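PDB 4N13: phosphate-binding protein PstS from Borrelia burgdorferi, which binds inorganic phosphate with micromolar affinity and serves as the solute-binding lipoprotein of the PstSACB ABC transporter that imports phosphate. Local coordinates for residues S19-P24 against Q258-I263; T82-D87 against T250-V255. One frame throughout, in Å; residues are numbered along the deposited sequence. Where two conformers were deposited one is given.

Interaction 1: S19-P24 against Q258-I263. With SO4 (sulfate ion), chain D.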
loop_
_atom_site.group_PDB
_atom_site.type_symbol
_atom_site.label_atom_id
_atom_site.label_comp_id
_atom_site.label_asym_id
_atom_site.label_seq_id
_atom_site.Cartn_x
_atom_site.Cartn_y
_atom_site.Cartn_z
ATOM N N SER A 19 -1.299 -8.093 -9.546
ATOM C CA SER A 19 -2.136 -7.076 -8.945
ATOM C C SER A 19 -2.764 -6.128 -9.966
ATOM O O SER A 19 -2.102 -5.631 -10.857
ATOM C CB SER A 19 -1.252 -6.267 -8.005
ATOM O OG SER A 19 -1.985 -5.199 -7.436
ATOM N N THR A 20 -4.030 -5.783 -9.757
ATOM C CA THR A 20 -4.685 -4.803 -10.611
ATOM C C THR A 20 -4.177 -3.383 -10.355
ATOM O O THR A 20 -4.190 -2.529 -11.245
ATOM C CB THR A 20 -6.207 -4.881 -10.421
ATOM O OG1 THR A 20 -6.541 -4.626 -9.048
ATOM C CG2 THR A 20 -6.694 -6.269 -10.792
ATOM N N THR A 21 -3.677 -3.142 -9.157
ATOM C CA THR A 21 -3.362 -1.793 -8.734
ATOM C C THR A 21 -2.208 -1.178 -9.528
ATOM O O THR A 21 -2.038 0.014 -9.528
ATOM C CB THR A 21 -3.027 -1.757 -7.221
ATOM O OG1 THR A 21 -1.771 -2.408 -6.978
ATOM C CG2 THR A 21 -4.135 -2.427 -6.391
ATOM N N VAL A 22 -1.425 -2.002 -10.216
ATOM C CA VAL A 22 -0.228 -1.508 -10.900
ATOM C C VAL A 22 -0.291 -1.647 -12.410
ATOM O O VAL A 22 0.707 -1.415 -13.101
ATOM C CB VAL A 22 1.036 -2.207 -10.404
ATOM C CG1 VAL A 22 1.282 -1.856 -8.943
ATOM C CG2 VAL A 22 0.933 -3.709 -10.597
ATOM N N SER A 23 -1.457 -1.972 -12.950
ATOM C CA SER A 23 -1.574 -2.125 -14.395
ATOM C C SER A 23 -0.957 -0.991 -15.232
ATOM O O SER A 23 -0.198 -1.268 -16.137
ATOM C CB SER A 23 -3.022 -2.355 -14.804
ATOM O OG SER A 23 -3.482 -3.589 -14.297
ATOM N N PRO A 24 -1.311 0.279 -14.977
ATOM C CA PRO A 24 -0.736 1.287 -15.886
ATOM C C PRO A 24 0.771 1.495 -15.690
ATOM O O PRO A 24 1.427 1.949 -16.619
ATOM C CB PRO A 24 -1.562 2.544 -15.596
ATOM C CG PRO A 24 -2.124 2.334 -14.241
ATOM C CD PRO A 24 -2.336 0.859 -14.088
ATOM N N GLN A 258 3.283 7.685 -11.544
ATOM C CA GLN A 258 1.952 7.111 -11.432
ATOM C C GLN A 258 1.470 7.013 -10.009
ATOM O O GLN A 258 0.499 6.319 -9.722
ATOM C CB GLN A 258 1.922 5.775 -12.141
ATOM C CG GLN A 258 2.095 6.039 -13.603
ATOM C CD GLN A 258 1.506 5.012 -14.476
ATOM O OE1 GLN A 258 0.425 4.514 -14.209
ATOM N NE2 GLN A 258 2.216 4.656 -15.535
ATOM N N GLY A 259 2.113 7.759 -9.120
ATOM C CA GLY A 259 1.558 7.977 -7.801
ATOM C C GLY A 259 2.011 7.049 -6.703
ATOM O O GLY A 259 1.528 7.166 -5.580
ATOM N N PHE A 260 2.916 6.130 -7.013
ATOM C CA PHE A 260 3.430 5.201 -6.012
ATOM C C PHE A 260 4.794 5.706 -5.574
ATOM O O PHE A 260 5.303 6.692 -6.093
ATOM C CB PHE A 260 3.575 3.781 -6.582
ATOM C CG PHE A 260 2.290 3.019 -6.729
ATOM C CD1 PHE A 260 2.041 1.913 -5.940
ATOM C CD2 PHE A 260 1.361 3.365 -7.701
ATOM C CE1 PHE A 260 0.882 1.189 -6.082
ATOM C CE2 PHE A 260 0.189 2.649 -7.837
ATOM C CZ PHE A 260 -0.047 1.557 -7.023
ATOM N N LEU A 261 5.387 5.033 -4.607
ATOM C CA LEU A 261 6.693 5.404 -4.086
ATOM C C LEU A 261 7.723 4.406 -4.569
ATOM O O LEU A 261 7.468 3.211 -4.541
ATOM C CB LEU A 261 6.654 5.330 -2.567
ATOM C CG LEU A 261 7.902 5.845 -1.890
ATOM C CD1 LEU A 261 8.002 7.352 -2.050
ATOM C CD2 LEU A 261 7.853 5.458 -0.423
ATOM N N GLY A 262 8.871 4.885 -5.030
ATOM C CA GLY A 262 9.915 4.026 -5.557
ATOM C C GLY A 262 10.918 3.537 -4.521
ATOM O O GLY A 262 10.896 3.922 -3.355
ATOM N N ILE A 263 11.774 2.623 -4.960
ATOM C CA ILE A 263 12.851 2.093 -4.150
ATOM C C ILE A 263 14.143 2.854 -4.446
ATOM O O ILE A 263 14.211 3.649 -5.367
ATOM C CB ILE A 263 13.091 0.599 -4.464
ATOM C CG1 ILE A 263 13.562 0.404 -5.915
ATOM C CG2 ILE A 263 11.843 -0.224 -4.147
ATOM C CD1 ILE A 263 14.076 -0.993 -6.198
HETATM S S SO4 D . -4.597 -7.159 -5.697
HETATM O O1 SO4 D . -5.000 -7.079 -7.082
HETATM O O2 SO4 D . -5.766 -6.744 -4.892
HETATM O O3 SO4 D . -4.098 -8.469 -5.278
HETATM O O4 SO4 D . -3.507 -6.244 -5.425
#

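Interaction 2: T82-D87 against T250-V255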
loop_
_atom_site.group_PDB
_atom_site.type_symbol
_atom_site.label_atom_id
_atom_site.label_comp_id
_atom_site.label_asym_id
_atom_site.label_seq_id
_atom_site.Cartn_x
_atom_site.Cartn_y
_atom_site.Cartn_z
ATOM N N THR A 82 11.417 -9.536 -5.096
ATOM C CA THR A 82 12.175 -8.300 -5.031
ATOM C C THR A 82 11.172 -7.165 -5.000
ATOM O O THR A 82 10.294 -7.100 -5.836
ATOM C CB THR A 82 13.050 -8.136 -6.283
ATOM O OG1 THR A 82 14.000 -9.201 -6.326
ATOM C CG2 THR A 82 13.780 -6.794 -6.280
ATOM N N VAL A 83 11.305 -6.252 -4.055
ATOM C CA VAL A 83 10.400 -5.104 -3.971
ATOM C C VAL A 83 10.747 -4.094 -5.066
ATOM O O VAL A 83 11.935 -3.852 -5.355
ATOM C CB VAL A 83 10.483 -4.451 -2.574
ATOM C CG1 VAL A 83 11.830 -3.846 -2.306
ATOM C CG2 VAL A 83 9.415 -3.370 -2.400
ATOM N N PHE A 84 9.722 -3.488 -5.684
ATOM C CA PHE A 84 9.971 -2.441 -6.684
ATOM C C PHE A 84 9.126 -1.191 -6.487
ATOM O O PHE A 84 9.325 -0.241 -7.201
ATOM C CB PHE A 84 9.800 -2.958 -8.122
ATOM C CG PHE A 84 8.375 -3.085 -8.557
ATOM C CD1 PHE A 84 7.799 -2.147 -9.392
ATOM C CD2 PHE A 84 7.597 -4.144 -8.120
ATOM C CE1 PHE A 84 6.481 -2.266 -9.786
ATOM C CE2 PHE A 84 6.279 -4.253 -8.505
ATOM C CZ PHE A 84 5.729 -3.328 -9.341
ATOM N N ALA A 85 8.197 -1.196 -5.534
ATOM C CA ALA A 85 7.363 -0.028 -5.279
ATOM C C ALA A 85 6.665 -0.184 -3.956
ATOM O O ALA A 85 6.573 -1.297 -3.440
ATOM C CB ALA A 85 6.348 0.192 -6.406
ATOM N N TYR A 86 6.134 0.929 -3.440
ATOM C CA TYR A 86 5.374 0.926 -2.193
ATOM C C TYR A 86 4.077 1.688 -2.362
ATOM O O TYR A 86 4.042 2.724 -3.041
ATOM C CB TYR A 86 6.150 1.574 -1.053
ATOM C CG TYR A 86 7.461 0.912 -0.783
ATOM C CD1 TYR A 86 7.542 -0.206 0.024
ATOM C CD2 TYR A 86 8.630 1.408 -1.334
ATOM C CE1 TYR A 86 8.770 -0.817 0.273
ATOM C CE2 TYR A 86 9.837 0.814 -1.097
ATOM C CZ TYR A 86 9.912 -0.286 -0.290
ATOM O OH TYR A 86 11.153 -0.860 -0.080
ATOM N N ASP A 87 3.030 1.154 -1.748
ATOM C CA ASP A 87 1.716 1.771 -1.675
ATOM C C ASP A 87 1.459 2.056 -0.210
ATOM O O ASP A 87 0.965 1.202 0.544
ATOM C CB ASP A 87 0.689 0.798 -2.258
ATOM C CG ASP A 87 -0.720 1.234 -2.031
ATOM O OD1 ASP A 87 -0.924 2.444 -1.853
ATOM O OD2 ASP A 87 -1.620 0.361 -2.050
ATOM N N THR A 250 14.756 4.692 -14.607
ATOM C CA THR A 250 13.601 4.960 -15.469
ATOM C C THR A 250 12.367 4.200 -14.982
ATOM O O THR A 250 11.275 4.761 -14.926
ATOM C CB THR A 250 13.874 4.612 -16.946
ATOM O OG1 THR A 250 14.951 5.422 -17.425
ATOM C CG2 THR A 250 12.649 4.873 -17.805
ATOM N N GLY A 251 12.530 2.920 -14.674
ATOM C CA GLY A 251 11.433 2.133 -14.106
ATOM C C GLY A 251 10.856 2.800 -12.869
ATOM O O GLY A 251 9.644 2.878 -12.687
ATOM N N GLN A 252 11.738 3.297 -12.007
ATOM C CA GLN A 252 11.305 3.884 -10.755
ATOM C C GLN A 252 10.686 5.258 -10.979
ATOM O O GLN A 252 9.777 5.661 -10.254
ATOM C CB GLN A 252 12.467 3.896 -9.767
ATOM C CG GLN A 252 12.851 2.484 -9.423
ATOM C CD GLN A 252 11.716 1.801 -8.667
ATOM O OE1 GLN A 252 11.243 2.318 -7.655
ATOM N NE2 GLN A 252 11.264 0.652 -9.158
ATOM N N ASP A 253 11.150 5.975 -11.999
ATOM C CA ASP A 253 10.481 7.230 -12.362
ATOM C C ASP A 253 9.039 6.949 -12.792
ATOM O O ASP A 253 8.138 7.712 -12.459
ATOM C CB ASP A 253 11.211 7.948 -13.490
ATOM C CG ASP A 253 12.539 8.574 -13.049
ATOM O OD1 ASP A 253 12.791 8.685 -11.837
ATOM O OD2 ASP A 253 13.333 8.971 -13.933
ATOM N N ILE A 254 8.826 5.865 -13.546
ATOM C CA ILE A 254 7.475 5.497 -13.948
ATOM C C ILE A 254 6.602 5.234 -12.719
ATOM O O ILE A 254 5.471 5.700 -12.649
ATOM C CB ILE A 254 7.497 4.276 -14.863
ATOM C CG1 ILE A 254 8.210 4.609 -16.175
ATOM C CG2 ILE A 254 6.078 3.778 -15.126
ATOM C CD1 ILE A 254 8.617 3.400 -16.990
ATOM N N VAL A 255 7.132 4.479 -11.756
ATOM C CA VAL A 255 6.405 4.191 -10.514
ATOM C C VAL A 255 5.939 5.490 -9.859
ATOM O O VAL A 255 4.784 5.632 -9.467
ATOM C CB VAL A 255 7.321 3.419 -9.530
ATOM C CG1 VAL A 255 6.742 3.342 -8.142
ATOM C CG2 VAL A 255 7.580 1.998 -10.049
#

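Interaction 1: S19-P24 against Q258-I263
Q258, just past the C-terminal end of helix 249-257, reaches the first turn of helix 23-36 at P24, here in one of its two conformers. From CB its chain runs extended through CG (chi2 -154°) and brings the amide alongside the proline. There OE1 lies near CB and CG of the pyrrolidine ring, whereas NE2 donates to P24 O at 3.0 Å. That bond comes from well above the carbonyl plane, with a C=O...N angle of 102°; NE2 also has a weak bond to E28. G259, with positive phi, closes the helix as the C' residue of a Schellman motif, and F260 points back toward 19-24. The phenyl ring ends at CZ, 3.6 Å from T21 O and 4.1 Å from V22 CG1. S19 OG donates to O4 of a sulfate ion at 2.7 Å and accepts from T21 N, an ST turn, and from T21 OG1; T20 N holds sulfate O1 at 3.1 Å. S19, T20 and T21 probably bind phosphate, as in related PstS proteins. The sulfate, probably from the crystallisation liquor, thus seems to mark the anion site, where S49 and S67 add further neutral donors, while an amide bond and phenyl contacts join this turn to the C-terminal loop.

Interaction 2: T82-D87 against T250-V255
Strand 82-87 and helix 250-255 run in nearly the same direction, their axes 24° apart and 9.0 Å from each other at closest approach. The strand is not regular here: F84 and A85 both face L226 of the neighbouring strand 223-230, a classic beta bulge, and both present atoms to the helix. F84 contributes its carbonyl. Q252 reaches it with a folded chain, bent at CG (chi2 -66°), and NE2 donates to F84 O at 2.9 Å. The bond lies in the carbonyl plane on a lone pair and nearly in the plane of the glutamine amide, with an N-H...O angle of 155°. NE2 also lies at the edge of the F84 ring, near its plane. Both ends of the amide are used, since NE2 donates to M246 O as well and OE1 accepts from I263 N, which fixes the rotation of the group and satisfies a buried polar side chain. One helical turn on, V255 divides its two methyl groups between the bulge residues. CG1, anti to N, packs on A85 CB at 3.6 Å, while CG2 approaches F84 CD1 at 4.2 Å and also nears F84 O. A85 CB in turn sits over one face of the F84 ring, off its centre, so ring, methyl and valine form one small apolar cluster. The touching residues are all buried. Helix 249-257 thus packs against strand 80-93 beside strand 223-230, which pairs antiparallel with strand 80-93; M246 of helix 237-246 adjoins the F84 ring, V255 also meets M29 of helix 23-36, and I254 touches E28 and R32 of that helix.

The two interactions lie about 7 Å apart, centre to centre, and share the end of the chain: helix 249-257 carries half of interaction 2, and the loop following it supplies half of interaction 1. In sequence, both segments of interaction 2 fall between the two of interaction 1. They are joined directly, because L261 O accepts from Y86 N, so that the C-terminal segment runs beside strand 80-93, and F260 CD1 packs on Y86 O. The C-terminal residues are therefore tied both to a central strand of the mixed sheet and to the turn that probably binds phosphate, bringing distant parts of the periplasmic-binding-protein fold together beside the anion site.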